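Local coordinates for protein MmeI (Methylophilus methylotrophus, PDB 5HR4) that is a Type IIL restriction-modification enzyme that probably methylates adenine in DNA on its exocyclic amino group, using S-adenosyl-L-methionine, at residues Gln211-Thr216 / Ala226-Thr231; Leu197-Glu200 / Ile204-Lys207. All blocks are in the same frame, centred on the assembly; numbering follows the deposited sequence.

In the fold
Both contacts lie in the helicase spacer region and follow one another along the chain. Contact 2 folds the loop after helix 183-200 back onto that helix; contact 1 ties the next helix, 209-217, to helix 225-235. The two meet where E200 OE1 accepts a probable hydrogen bond from Q211 N. Contact 2 is a buried, mostly apolar packing of a methyl, an isoleucine and a phenylalanine ring, with one backbone hydrogen bond, and it borders the calcium site. Contact 1 is smaller and only partly buried: one hydrogen bond between two aromatic side chains joins helices whose backbones stay apart. Both are remote from the bound DNA.

Contact 1: residues Gln211-Thr216 / Ala226-Thr231; sequences QEYIET and AHHINT
Y213 and H228 reach each other through different first torsions: Y213 CG points away from the backbone N (chi1 -175°), sending the phenol out from helix 209-217, while H228 CG on helix 225-235 lies opposite its carbonyl carbon (chi1 -71°), which brings the imidazole over to Y213, and the rotation of the ring about CB-CG turns ND1 to the phenol oxygen. Y213 OH and H228 ND1 are 2.6 Å apart and hydrogen-bonded, and either could be the donor. The oxygen lies at the edge of the imidazole, in its plane, and the histidine nitrogen in turn sits near the plane of the phenol ring. The two side chains cross at about a right angle. Their rings meet rim to rim, neither over the face of the other, with centroids 5.6 Å apart and planes at 59°; they do not stack, and the OH-ND1 hydrogen bond is the polar link between them. A flank contact accompanies it: Y213 CE2 packs against H228 CB at 3.8 Å. In the helicase spacer region these are two helices consecutive in the chain, joined by the loop between them and bridged by the single Y213-H228 pair. The phenol is buried, and H250 and L251 of helix 249-252 pack against it; H228 is partly exposed. On another side of helix 209-217, Q211 NE2 is modelled unusually close to E215 OE2, one turn on, a hydrogen bond whose exact length is doubtful. T216 OG1 gives a hydrogen bond to E212 O at 2.9 Å, from above the carbonyl plane. I214 and Q211 lean on L280 of helix 273-283, and I214 O accepts a bond from R276 NH2. On the partner helix, N230 ND2 is hydrogen-bonded to L266 O.

Contact 2: residues Leu197-Glu200 / Ile204-Lys207; sequences LFAE and IFEK
A199 packs its methyl against both I204 and F205, where the chain after helix 183-200 folds back on the C-terminal part of that helix in the helicase spacer region, with the calcium ligand D201 in the turn. The apolar contacts dominate. A199 CB sits 3.7 Å from the centroid of the F205 ring, 3° off the ring normal, a CH-pi contact centred on one face. A first torsion that holds F205 CG opposite the carbonyl carbon (chi1 -54°) directs the ring to A199, its rotation about CB-CG lays the face against the methyl, and F254 meets it edge-to-face. I204 CB lies 3.8 Å from A199 CB, and I204 CD1 reaches F198 CE2 at 4.0 Å, the two side chains crossing at about a right angle; on helix 416-440, L428 packs on F198 and H431 on I204. Replacing F205 with an alanine removes the ring, which would probably leave the A199 methyl without its CH-pi face and F254 without its edge-to-face mate. The polar contacts between the segments are backbone ones; E200 OE1 takes a hydrogen bond from Q211 N outside them, and the nearest atom of the E200 side chain is about 4 Å from the calcium ion. F205 N donates to A199 O at 3.2 Å, from above the carbonyl plane. At the next residue, E200 O receives a CA-H...O contact from K207 CA at 3.3 Å.

Contact 1: residues Gln211-Thr216 / Ala226-Thr231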
loop_
_atom_site.group_PDB
_atom_site.type_symbol
_atom_site.label_atom_id
_atom_site.label_comp_id
_atom_site.label_asym_id
_atom_site.label_seq_id
_atom_site.Cartn_x
_atom_site.Cartn_y
_atom_site.Cartn_z
ATOM N N GLN A 211 11.883 33.553 17.037
ATOM C CA GLN A 211 12.651 34.135 15.942
ATOM C C GLN A 211 13.391 35.381 16.397
ATOM O O GLN A 211 14.574 35.559 16.081
ATOM C CB GLN A 211 11.748 34.468 14.751
ATOM C CG GLN A 211 12.532 35.127 13.608
ATOM C CD GLN A 211 11.673 35.480 12.416
ATOM O OE1 GLN A 211 10.669 34.824 12.149
ATOM N NE2 GLN A 211 12.065 36.522 11.685
ATOM N N GLU A 212 12.718 36.251 17.150
ATOM C CA GLU A 212 13.371 37.479 17.582
ATOM C C GLU A 212 14.573 37.171 18.457
ATOM O O GLU A 212 15.631 37.794 18.307
ATOM C CB GLU A 212 12.379 38.382 18.312
ATOM C CG GLU A 212 11.328 39.003 17.386
ATOM C CD GLU A 212 10.068 39.465 18.121
ATOM O OE1 GLU A 212 10.156 39.793 19.335
ATOM O OE2 GLU A 212 8.989 39.487 17.475
ATOM N N TYR A 213 14.444 36.190 19.353
ATOM C CA TYR A 213 15.561 35.853 20.229
ATOM C C TYR A 213 16.769 35.430 19.407
ATOM O O TYR A 213 17.869 35.976 19.563
ATOM C CB TYR A 213 15.156 34.755 21.219
ATOM C CG TYR A 213 16.236 34.460 22.233
ATOM C CD1 TYR A 213 16.207 35.027 23.506
ATOM C CD2 TYR A 213 17.303 33.624 21.915
ATOM C CE1 TYR A 213 17.214 34.757 24.428
ATOM C CE2 TYR A 213 18.302 33.358 22.818
ATOM C CZ TYR A 213 18.262 33.922 24.068
ATOM O OH TYR A 213 19.278 33.628 24.957
ATOM N N ILE A 214 16.573 34.468 18.506
ATOM C CA ILE A 214 17.643 34.030 17.619
ATOM C C ILE A 214 18.236 35.219 16.864
ATOM O O ILE A 214 19.459 35.361 16.757
ATOM C CB ILE A 214 17.106 32.943 16.668
ATOM C CG1 ILE A 214 16.507 31.793 17.478
ATOM C CG2 ILE A 214 18.199 32.408 15.762
ATOM C CD1 ILE A 214 15.939 30.691 16.630
ATOM N N GLU A 215 17.389 36.106 16.350
ATOM C CA GLU A 215 17.910 37.218 15.562
ATOM C C GLU A 215 18.656 38.254 16.400
ATOM O O GLU A 215 19.492 38.982 15.851
ATOM C CB GLU A 215 16.780 37.902 14.797
ATOM C CG GLU A 215 16.199 37.073 13.654
ATOM C CD GLU A 215 14.954 37.709 13.040
ATOM O OE1 GLU A 215 14.447 38.696 13.624
ATOM O OE2 GLU A 215 14.484 37.221 11.977
ATOM N N THR A 216 18.397 38.342 17.699
ATOM C CA THR A 216 18.970 39.424 18.491
ATOM C C THR A 216 20.007 38.958 19.505
ATOM O O THR A 216 20.974 39.680 19.775
ATOM C CB THR A 216 17.855 40.195 19.215
ATOM O OG1 THR A 216 17.213 39.336 20.162
ATOM C CG2 THR A 216 16.808 40.700 18.222
ATOM N N ALA A 226 23.717 26.999 19.626
ATOM C CA ALA A 226 23.283 25.790 20.308
ATOM C C ALA A 226 23.352 25.925 21.817
ATOM O O ALA A 226 22.640 25.193 22.519
ATOM C CB ALA A 226 24.100 24.589 19.854
ATOM N N HIS A 227 24.183 26.839 22.331
ATOM C CA HIS A 227 24.187 27.077 23.770
ATOM C C HIS A 227 22.869 27.687 24.196
ATOM O O HIS A 227 22.223 27.204 25.133
ATOM C CB HIS A 227 25.338 28.004 24.194
ATOM C CG HIS A 227 26.660 27.689 23.571
ATOM N ND1 HIS A 227 27.099 26.401 23.351
ATOM C CD2 HIS A 227 27.639 28.506 23.107
ATOM C CE1 HIS A 227 28.293 26.437 22.781
ATOM N NE2 HIS A 227 28.644 27.702 22.622
ATOM N N HIS A 228 22.461 28.766 23.510
ATOM C CA HIS A 228 21.219 29.453 23.846
ATOM C C HIS A 228 20.021 28.535 23.681
ATOM O O HIS A 228 19.089 28.577 24.485
ATOM C CB HIS A 228 21.039 30.693 22.977
ATOM C CG HIS A 228 21.986 31.807 23.293
ATOM N ND1 HIS A 228 21.581 32.975 23.899
ATOM C CD2 HIS A 228 23.312 31.946 23.061
ATOM C CE1 HIS A 228 22.618 33.783 24.032
ATOM N NE2 HIS A 228 23.681 33.183 23.528
ATOM N N ILE A 229 20.008 27.706 22.640
ATOM C CA ILE A 229 18.871 26.801 22.504
ATOM C C ILE A 229 18.827 25.838 23.689
ATOM O O ILE A 229 17.760 25.592 24.262
ATOM C CB ILE A 229 18.898 26.084 21.136
ATOM C CG1 ILE A 229 18.561 27.102 20.047
ATOM C CG2 ILE A 229 17.887 24.947 21.073
ATOM C CD1 ILE A 229 18.387 26.513 18.664
ATOM N N ASN A 230 19.993 25.365 24.140
ATOM C CA ASN A 230 20.043 24.436 25.271
ATOM C C ASN A 230 19.435 25.054 26.522
ATOM O O ASN A 230 18.671 24.390 27.239
ATOM C CB ASN A 230 21.487 23.997 25.531
ATOM C CG ASN A 230 21.577 22.792 26.463
ATOM O OD1 ASN A 230 21.787 22.925 27.684
ATOM N ND2 ASN A 230 21.417 21.602 25.892
ATOM N N THR A 231 19.745 26.329 26.795
ATOM C CA THR A 231 19.124 27.006 27.937
ATOM C C THR A 231 17.643 27.239 27.689
ATOM O O THR A 231 16.831 27.153 28.620
ATOM C CB THR A 231 19.806 28.346 28.238
ATOM O OG1 THR A 231 21.214 28.164 28.415
ATOM C CG2 THR A 231 19.238 28.949 29.516
#

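Contact 2: residues Leu197-Glu200 / Ile204-Lys207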
loop_
_atom_site.group_PDB
_atom_site.type_symbol
_atom_site.label_atom_id
_atom_site.label_comp_id
_atom_site.label_asym_id
_atom_site.label_seq_id
_atom_site.Cartn_x
_atom_site.Cartn_y
_atom_site.Cartn_z
ATOM N N LEU A 197 8.632 26.367 16.522
ATOM C CA LEU A 197 8.222 27.080 15.316
ATOM C C LEU A 197 6.716 27.286 15.301
ATOM O O LEU A 197 6.234 28.374 14.977
ATOM C CB LEU A 197 8.685 26.335 14.066
ATOM C CG LEU A 197 10.202 26.315 13.903
ATOM C CD1 LEU A 197 10.589 25.304 12.870
ATOM C CD2 LEU A 197 10.708 27.688 13.520
ATOM N N PHE A 198 5.960 26.268 15.702
ATOM C CA PHE A 198 4.514 26.413 15.806
ATOM C C PHE A 198 4.129 27.411 16.899
ATOM O O PHE A 198 3.163 28.175 16.744
ATOM C CB PHE A 198 3.888 25.044 16.070
ATOM C CG PHE A 198 2.421 25.093 16.374
ATOM C CD1 PHE A 198 1.490 25.164 15.344
ATOM C CD2 PHE A 198 1.966 25.069 17.692
ATOM C CE1 PHE A 198 0.116 25.189 15.613
ATOM C CE2 PHE A 198 0.610 25.095 17.974
ATOM C CZ PHE A 198 -0.325 25.159 16.928
ATOM N N ALA A 199 4.883 27.431 18.003
ATOM C CA ALA A 199 4.455 28.182 19.177
ATOM C C ALA A 199 4.573 29.685 18.969
ATOM O O ALA A 199 3.726 30.446 19.460
ATOM C CB ALA A 199 5.254 27.756 20.408
ATOM N N GLU A 200 5.615 30.150 18.272
ATOM C CA GLU A 200 5.756 31.598 18.133
ATOM C C GLU A 200 4.740 32.180 17.154
ATOM O O GLU A 200 4.469 33.387 17.201
ATOM C CB GLU A 200 7.173 31.977 17.711
ATOM C CG GLU A 200 7.601 31.490 16.345
ATOM C CD GLU A 200 9.050 31.889 16.052
ATOM O OE1 GLU A 200 9.530 32.818 16.751
ATOM O OE2 GLU A 200 9.697 31.296 15.140
ATOM N N ILE A 204 1.110 30.759 21.981
ATOM C CA ILE A 204 1.806 30.014 23.022
ATOM C C ILE A 204 3.008 30.803 23.523
ATOM O O ILE A 204 3.145 31.057 24.725
ATOM C CB ILE A 204 2.218 28.623 22.519
ATOM C CG1 ILE A 204 0.977 27.819 22.153
ATOM C CG2 ILE A 204 2.988 27.921 23.614
ATOM C CD1 ILE A 204 1.275 26.428 21.684
ATOM N N PHE A 205 3.911 31.167 22.614
ATOM C CA PHE A 205 4.839 32.266 22.839
ATOM C C PHE A 205 4.213 33.551 22.307
ATOM O O PHE A 205 3.358 33.520 21.418
ATOM C CB PHE A 205 6.180 32.063 22.119
ATOM C CG PHE A 205 6.878 30.762 22.409
ATOM C CD1 PHE A 205 6.470 29.923 23.425
ATOM C CD2 PHE A 205 7.989 30.399 21.658
ATOM C CE1 PHE A 205 7.139 28.731 23.676
ATOM C CE2 PHE A 205 8.666 29.216 21.911
ATOM C CZ PHE A 205 8.240 28.382 22.922
ATOM N N GLU A 206 4.662 34.687 22.845
ATOM C CA GLU A 206 4.431 35.961 22.182
ATOM C C GLU A 206 4.878 35.857 20.736
ATOM O O GLU A 206 5.872 35.199 20.427
ATOM C CB GLU A 206 5.210 37.094 22.849
ATOM C CG GLU A 206 4.778 37.505 24.241
ATOM C CD GLU A 206 5.667 38.624 24.781
ATOM O OE1 GLU A 206 5.992 39.544 23.990
ATOM O OE2 GLU A 206 6.071 38.574 25.970
ATOM N N LYS A 207 4.148 36.529 19.851
ATOM C CA LYS A 207 4.367 36.409 18.416
ATOM C C LYS A 207 5.839 36.568 18.071
ATOM O O LYS A 207 6.468 37.571 18.421
ATOM C CB LYS A 207 3.525 37.451 17.672
ATOM C CG LYS A 207 3.312 37.125 16.197
ATOM C CD LYS A 207 1.919 37.557 15.707
ATOM C CE LYS A 207 1.607 36.954 14.325
ATOM N NZ LYS A 207 0.298 37.402 13.746
#